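Ectonucleoside triphosphate diphosphohydrolase 4 (PDB 6WG5) belongs to the GDA1/CD39 family, a branch of the actin-like superfamily with a mixed alpha/beta fold. Local coordinates at residues T125-L130 with F158-S163; F56-P61 with W479-I484. All coordinates share one frame; numbering follows the deposited sequence.

How the interactions relate
The two contacts illustrate how one sheet can be served from both of its faces, by a local contact and by a remote one. Interaction 1 is local, with 125-130 and 158-163 joined across a connection that holds helices 133-136 and 140-157. Interaction 2 is remote, bringing strand 56-61 under helix 479-484, and its loop encloses interaction 1 along the chain. Their centres lie about 13 Å apart, and both use the mixed sheet containing strands 40-48, 53-61 and 127-131. They also touch directly: Leu130 CD1 packs 3.8 Å from Ala483 CB, and Tyr128 CD2 lies 4.1 Å from Ile484 CD1. Helix 479-487 therefore rests on strands from both contacts, while Leu127 and Ile129 turn toward 158-163.

Interaction 1. Residues T125-L130 with F158-S163; sequences TPLYIL and FDFLFS
Two backbone hydrogen bonds tie Thr125 and Leu127 to a single residue, Leu161, and form a parallel bridge with Pro126 at its centre. Leu161 N donates to Thr125 O over 3.0 Å, approaching from above the carbonyl plane. In return, Leu161 O accepts Leu127 N in a straighter bond, with an N-H...O angle of 169°. Both peptide polar groups of Leu161 are thus satisfied by the strand side, and the ring-closed nitrogen of Pro126, which has no hydrogen to give, is not called on by this bridge.

Around these bonds the packing is aromatic and aliphatic. Phe162 CG stands anti to the backbone N (chi1 -162°), which carries the ring along the strand to meet both Leu127 and Ile129. Its edge meets Leu127 O nearly in the ring plane, with CD2 at 3.3 Å from that oxygen; the same carbonyl also accepts a hydrogen bond from His166 ND1. Leu127 CD2 makes an off-centre CH-pi contact with the ring, 4.3 Å from its centroid. Farther along, Ile129 CD1 touches Phe162 CZ at 3.8 Å, the two side chains crossing at about a right angle. Phe160 packs beside the bridge, its CB 3.9 Å from Leu127 CB, and its ring reaches on to His122 and to Ala114 of helix 107-116. The hydroxyl of Thr125 looks elsewhere, to the carbonyl of Lys121.

Strand 127-131, helix 140-157 and the parallel strand 167-169 make a beta-alpha-beta crossover, and this bridge fastens the returning chain beside the first strand before the last one begins, as suits an actin-like alpha/beta domain.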
loop_
_atom_site.group_PDB
_atom_site.type_symbol
_atom_site.label_atom_id
_atom_site.label_comp_id
_atom_site.label_asym_id
_atom_site.label_seq_id
_atom_site.Cartn_x
_atom_site.Cartn_y
_atom_site.Cartn_z
ATOM N N THR A 125 10.518 -20.191 -16.283
ATOM C CA THR A 125 10.327 -19.232 -15.205
ATOM C C THR A 125 10.054 -17.854 -15.786
ATOM O O THR A 125 10.913 -17.322 -16.504
ATOM C CB THR A 125 11.563 -19.190 -14.312
ATOM O OG1 THR A 125 11.733 -20.464 -13.677
ATOM C CG2 THR A 125 11.434 -18.106 -13.245
ATOM N N PRO A 126 8.906 -17.239 -15.515
ATOM C CA PRO A 126 8.659 -15.890 -16.029
ATOM C C PRO A 126 9.384 -14.822 -15.228
ATOM O O PRO A 126 9.598 -14.946 -14.021
ATOM C CB PRO A 126 7.138 -15.737 -15.897
ATOM C CG PRO A 126 6.786 -16.606 -14.745
ATOM C CD PRO A 126 7.723 -17.782 -14.820
ATOM N N LEU A 127 9.764 -13.758 -15.931
ATOM C CA LEU A 127 10.372 -12.579 -15.329
ATOM C C LEU A 127 9.477 -11.380 -15.602
ATOM O O LEU A 127 9.124 -11.115 -16.754
ATOM C CB LEU A 127 11.777 -12.336 -15.890
ATOM C CG LEU A 127 12.439 -10.990 -15.577
ATOM C CD1 LEU A 127 12.727 -10.842 -14.091
ATOM C CD2 LEU A 127 13.712 -10.830 -16.392
ATOM N N TYR A 128 9.107 -10.664 -14.543
ATOM C CA TYR A 128 8.291 -9.463 -14.650
ATOM C C TYR A 128 9.048 -8.290 -14.044
ATOM O O TYR A 128 9.515 -8.369 -12.904
ATOM C CB TYR A 128 6.941 -9.645 -13.950
ATOM C CG TYR A 128 6.097 -10.757 -14.532
ATOM C CD1 TYR A 128 5.428 -10.585 -15.737
ATOM C CD2 TYR A 128 5.968 -11.976 -13.879
ATOM C CE1 TYR A 128 4.656 -11.597 -16.278
ATOM C CE2 TYR A 128 5.198 -12.994 -14.412
ATOM C CZ TYR A 128 4.543 -12.800 -15.612
ATOM O OH TYR A 128 3.773 -13.806 -16.153
ATOM N N ILE A 129 9.176 -7.212 -14.813
ATOM C CA ILE A 129 9.825 -5.985 -14.364
ATOM C C ILE A 129 8.766 -4.892 -14.384
ATOM O O ILE A 129 8.338 -4.452 -15.458
ATOM C CB ILE A 129 11.029 -5.613 -15.240
ATOM C CG1 ILE A 129 12.075 -6.732 -15.189
ATOM C CG2 ILE A 129 11.631 -4.285 -14.781
ATOM C CD1 ILE A 129 13.272 -6.510 -16.092
ATOM N N LEU A 130 8.348 -4.453 -13.200
ATOM C CA LEU A 130 7.255 -3.500 -13.050
ATOM C C LEU A 130 7.779 -2.258 -12.344
ATOM O O LEU A 130 8.273 -2.343 -11.214
ATOM C CB LEU A 130 6.101 -4.131 -12.269
ATOM C CG LEU A 130 5.682 -5.515 -12.773
ATOM C CD1 LEU A 130 4.628 -6.120 -11.860
ATOM C CD2 LEU A 130 5.175 -5.442 -14.207
ATOM N N PHE A 158 19.652 -14.110 -20.700
ATOM C CA PHE A 158 18.945 -14.963 -19.754
ATOM C C PHE A 158 17.872 -15.752 -20.491
ATOM O O PHE A 158 17.367 -15.320 -21.529
ATOM C CB PHE A 158 18.314 -14.142 -18.620
ATOM C CG PHE A 158 19.294 -13.270 -17.887
ATOM C CD1 PHE A 158 20.056 -13.779 -16.849
ATOM C CD2 PHE A 158 19.453 -11.939 -18.237
ATOM C CE1 PHE A 158 20.959 -12.978 -16.173
ATOM C CE2 PHE A 158 20.353 -11.133 -17.565
ATOM C CZ PHE A 158 21.107 -11.653 -16.532
ATOM N N ASP A 159 17.530 -16.915 -19.937
ATOM C CA ASP A 159 16.573 -17.827 -20.554
ATOM C C ASP A 159 15.169 -17.694 -19.978
ATOM O O ASP A 159 14.301 -18.513 -20.296
ATOM C CB ASP A 159 17.057 -19.272 -20.405
ATOM C CG ASP A 159 18.298 -19.562 -21.230
ATOM O OD1 ASP A 159 18.463 -18.941 -22.303
ATOM O OD2 ASP A 159 19.107 -20.415 -20.807
ATOM N N PHE A 160 14.920 -16.686 -19.146
ATOM C CA PHE A 160 13.601 -16.506 -18.559
ATOM C C PHE A 160 12.576 -16.141 -19.628
ATOM O O PHE A 160 12.899 -15.532 -20.652
ATOM C CB PHE A 160 13.642 -15.412 -17.492
ATOM C CG PHE A 160 14.650 -15.658 -16.407
ATOM C CD1 PHE A 160 14.750 -16.899 -15.802
ATOM C CD2 PHE A 160 15.503 -14.647 -15.996
ATOM C CE1 PHE A 160 15.678 -17.127 -14.803
ATOM C CE2 PHE A 160 16.434 -14.868 -14.998
ATOM C CZ PHE A 160 16.522 -16.110 -14.402
ATOM N N LEU A 161 11.323 -16.524 -19.383
ATOM C CA LEU A 161 10.221 -16.100 -20.243
ATOM C C LEU A 161 10.050 -14.594 -20.109
ATOM O O LEU A 161 9.585 -14.105 -19.075
ATOM C CB LEU A 161 8.930 -16.824 -19.870
ATOM C CG LEU A 161 8.889 -18.345 -20.001
ATOM C CD1 LEU A 161 7.562 -18.866 -19.473
ATOM C CD2 LEU A 161 9.097 -18.782 -21.442
ATOM N N PHE A 162 10.424 -13.854 -21.149
ATOM C CA PHE A 162 10.411 -12.397 -21.104
ATOM C C PHE A 162 9.938 -11.875 -22.452
ATOM O O PHE A 162 10.589 -12.114 -23.473
ATOM C CB PHE A 162 11.802 -11.853 -20.761
ATOM C CG PHE A 162 11.797 -10.435 -20.269
ATOM C CD1 PHE A 162 12.472 -9.445 -20.963
ATOM C CD2 PHE A 162 11.118 -10.092 -19.112
ATOM C CE1 PHE A 162 12.471 -8.141 -20.511
ATOM C CE2 PHE A 162 11.113 -8.789 -18.657
ATOM C CZ PHE A 162 11.790 -7.812 -19.357
ATOM N N SER A 163 8.810 -11.169 -22.450
ATOM C CA SER A 163 8.199 -10.642 -23.661
ATOM C C SER A 163 7.834 -9.177 -23.444
ATOM O O SER A 163 8.092 -8.599 -22.384
ATOM C CB SER A 163 6.960 -11.457 -24.052
ATOM O OG SER A 163 7.292 -12.820 -24.257
#

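Interaction 2. Residues F56-P61 with W479-I484; sequences FVYCWP and WTLGAI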
loop_
_atom_site.group_PDB
_atom_site.type_symbol
_atom_site.label_atom_id
_atom_site.label_comp_id
_atom_site.label_asym_id
_atom_site.label_seq_id
_atom_site.Cartn_x
_atom_site.Cartn_y
_atom_site.Cartn_z
ATOM N N PHE A 56 12.364 -10.182 -6.376
ATOM C CA PHE A 56 11.805 -11.220 -5.521
ATOM C C PHE A 56 11.633 -12.486 -6.342
ATOM O O PHE A 56 11.102 -12.437 -7.456
ATOM C CB PHE A 56 10.450 -10.802 -4.934
ATOM C CG PHE A 56 10.485 -9.507 -4.173
ATOM C CD1 PHE A 56 10.547 -9.502 -2.790
ATOM C CD2 PHE A 56 10.442 -8.295 -4.840
ATOM C CE1 PHE A 56 10.574 -8.312 -2.089
ATOM C CE2 PHE A 56 10.470 -7.103 -4.144
ATOM C CZ PHE A 56 10.536 -7.112 -2.767
ATOM N N VAL A 57 12.078 -13.614 -5.797
ATOM C CA VAL A 57 11.859 -14.919 -6.409
ATOM C C VAL A 57 10.744 -15.612 -5.641
ATOM O O VAL A 57 10.836 -15.790 -4.420
ATOM C CB VAL A 57 13.139 -15.769 -6.414
ATOM C CG1 VAL A 57 12.874 -17.127 -7.058
ATOM C CG2 VAL A 57 14.256 -15.044 -7.148
ATOM N N TYR A 58 9.691 -15.996 -6.354
ATOM C CA TYR A 58 8.579 -16.737 -5.785
ATOM C C TYR A 58 8.549 -18.141 -6.369
ATOM O O TYR A 58 8.890 -18.351 -7.536
ATOM C CB TYR A 58 7.247 -16.036 -6.063
ATOM C CG TYR A 58 7.146 -14.657 -5.458
ATOM C CD1 TYR A 58 6.697 -14.481 -4.157
ATOM C CD2 TYR A 58 7.500 -13.532 -6.187
ATOM C CE1 TYR A 58 6.605 -13.225 -3.599
ATOM C CE2 TYR A 58 7.410 -12.270 -5.637
ATOM C CZ TYR A 58 6.962 -12.123 -4.342
ATOM O OH TYR A 58 6.869 -10.868 -3.787
ATOM N N CYS A 59 8.142 -19.101 -5.547
ATOM C CA CYS A 59 7.986 -20.477 -5.984
ATOM C C CYS A 59 6.647 -21.012 -5.500
ATOM O O CYS A 59 6.001 -20.432 -4.624
ATOM C CB CYS A 59 9.133 -21.364 -5.478
ATOM S SG CYS A 59 9.336 -21.380 -3.684
ATOM N N TRP A 60 6.231 -22.130 -6.092
ATOM C CA TRP A 60 4.978 -22.773 -5.723
ATOM C C TRP A 60 5.031 -24.225 -6.163
ATOM O O TRP A 60 5.724 -24.547 -7.134
ATOM C CB TRP A 60 3.777 -22.063 -6.364
ATOM C CG TRP A 60 3.878 -21.900 -7.855
ATOM C CD1 TRP A 60 3.454 -22.780 -8.808
ATOM C CD2 TRP A 60 4.432 -20.782 -8.560
ATOM N NE1 TRP A 60 3.711 -22.279 -10.062
ATOM C CE2 TRP A 60 4.311 -21.055 -9.937
ATOM C CE3 TRP A 60 5.017 -19.576 -8.160
ATOM C CZ2 TRP A 60 4.756 -20.168 -10.915
ATOM C CZ3 TRP A 60 5.458 -18.697 -9.132
ATOM C CH2 TRP A 60 5.325 -18.997 -10.493
ATOM N N PRO A 61 4.322 -25.118 -5.482
ATOM C CA PRO A 61 4.247 -26.513 -5.917
ATOM C C PRO A 61 3.199 -26.670 -7.013
ATOM O O PRO A 61 2.507 -25.724 -7.388
ATOM C CB PRO A 61 3.848 -27.250 -4.640
ATOM C CG PRO A 61 3.013 -26.261 -3.903
ATOM C CD PRO A 61 3.574 -24.897 -4.231
ATOM N N TRP A 479 3.498 -6.092 -2.493
ATOM C CA TRP A 479 2.631 -5.889 -3.649
ATOM C C TRP A 479 3.123 -6.701 -4.837
ATOM O O TRP A 479 2.328 -7.067 -5.711
ATOM C CB TRP A 479 2.528 -4.403 -4.011
ATOM C CG TRP A 479 3.763 -3.779 -4.614
ATOM C CD1 TRP A 479 4.673 -2.987 -3.978
ATOM C CD2 TRP A 479 4.204 -3.878 -5.977
ATOM N NE1 TRP A 479 5.655 -2.593 -4.854
ATOM C CE2 TRP A 479 5.391 -3.127 -6.087
ATOM C CE3 TRP A 479 3.714 -4.533 -7.111
ATOM C CZ2 TRP A 479 6.094 -3.013 -7.284
ATOM C CZ3 TRP A 479 4.415 -4.418 -8.298
ATOM C CH2 TRP A 479 5.591 -3.663 -8.375
ATOM N N THR A 480 4.422 -7.010 -4.878
ATOM C CA THR A 480 4.941 -7.898 -5.912
ATOM C C THR A 480 4.321 -9.287 -5.815
ATOM O O THR A 480 4.227 -9.996 -6.823
ATOM C CB THR A 480 6.465 -7.990 -5.811
ATOM O OG1 THR A 480 6.840 -8.367 -4.481
ATOM C CG2 THR A 480 7.109 -6.654 -6.159
ATOM N N LEU A 481 3.895 -9.691 -4.616
ATOM C CA LEU A 481 3.234 -10.983 -4.461
ATOM C C LEU A 481 1.873 -10.991 -5.146
ATOM O O LEU A 481 1.498 -11.980 -5.785
ATOM C CB LEU A 481 3.090 -11.323 -2.979
ATOM C CG LEU A 481 2.327 -12.605 -2.646
ATOM C CD1 LEU A 481 2.969 -13.813 -3.307
ATOM C CD2 LEU A 481 2.260 -12.788 -1.140
ATOM N N GLY A 482 1.114 -9.903 -5.016
ATOM C CA GLY A 482 -0.138 -9.803 -5.745
ATOM C C GLY A 482 0.073 -9.720 -7.241
ATOM O O GLY A 482 -0.773 -10.174 -8.017
ATOM N N ALA A 483 1.200 -9.146 -7.669
ATOM C CA ALA A 483 1.499 -9.066 -9.094
ATOM C C ALA A 483 1.768 -10.449 -9.673
ATOM O O ALA A 483 1.147 -10.848 -10.665
ATOM C CB ALA A 483 2.695 -8.141 -9.324
ATOM N N ILE A 484 2.695 -11.196 -9.068
ATOM C CA ILE A 484 2.983 -12.545 -9.549
ATOM C C ILE A 484 1.726 -13.402 -9.496
ATOM O O ILE A 484 1.471 -14.216 -10.391
ATOM C CB ILE A 484 4.132 -13.173 -8.734
ATOM C CG1 ILE A 484 4.588 -14.491 -9.363
ATOM C CG2 ILE A 484 3.716 -13.409 -7.288
ATOM C CD1 ILE A 484 5.561 -14.314 -10.497
#
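Phe56, Tyr58 and Trp60 meet Thr480, Leu481 and Ile484 in a buried helix-on-sheet contact, where helix 479-487 crosses one face of the mixed sheet. The short axes approach to 10.0 Å at an angle of 49°, and alternate strand residues point toward the helix. The polar centre is the hydrogen bond between Tyr58 OH and Thr480 OG1, 2.6 Å long, in which either hydroxyl could be the donor. Thr480 OG1 lies near the plane of the Tyr58 ring, at its edge, while also sitting over a face of Phe56. Its chi1 of 54° sets OG1 between the backbone N and the carbonyl carbon, directed at the strand.

Such alpha/beta layering is a feature of the actin-like fold, here joining an early strand to a helix near the end of the chain. Ile484 CG2 covers one face of Tyr58 in a CH-pi contact, 4.1 Å from the ring centroid. Leu481 CD1 comes obliquely to Tyr58, 3.7 Å from CE1. At the far end of the strand, Trp60 CZ3 approaches Ile484 CG1 more loosely, at 4.3 Å. Leu481 also packs on Val186 of helix 172-186.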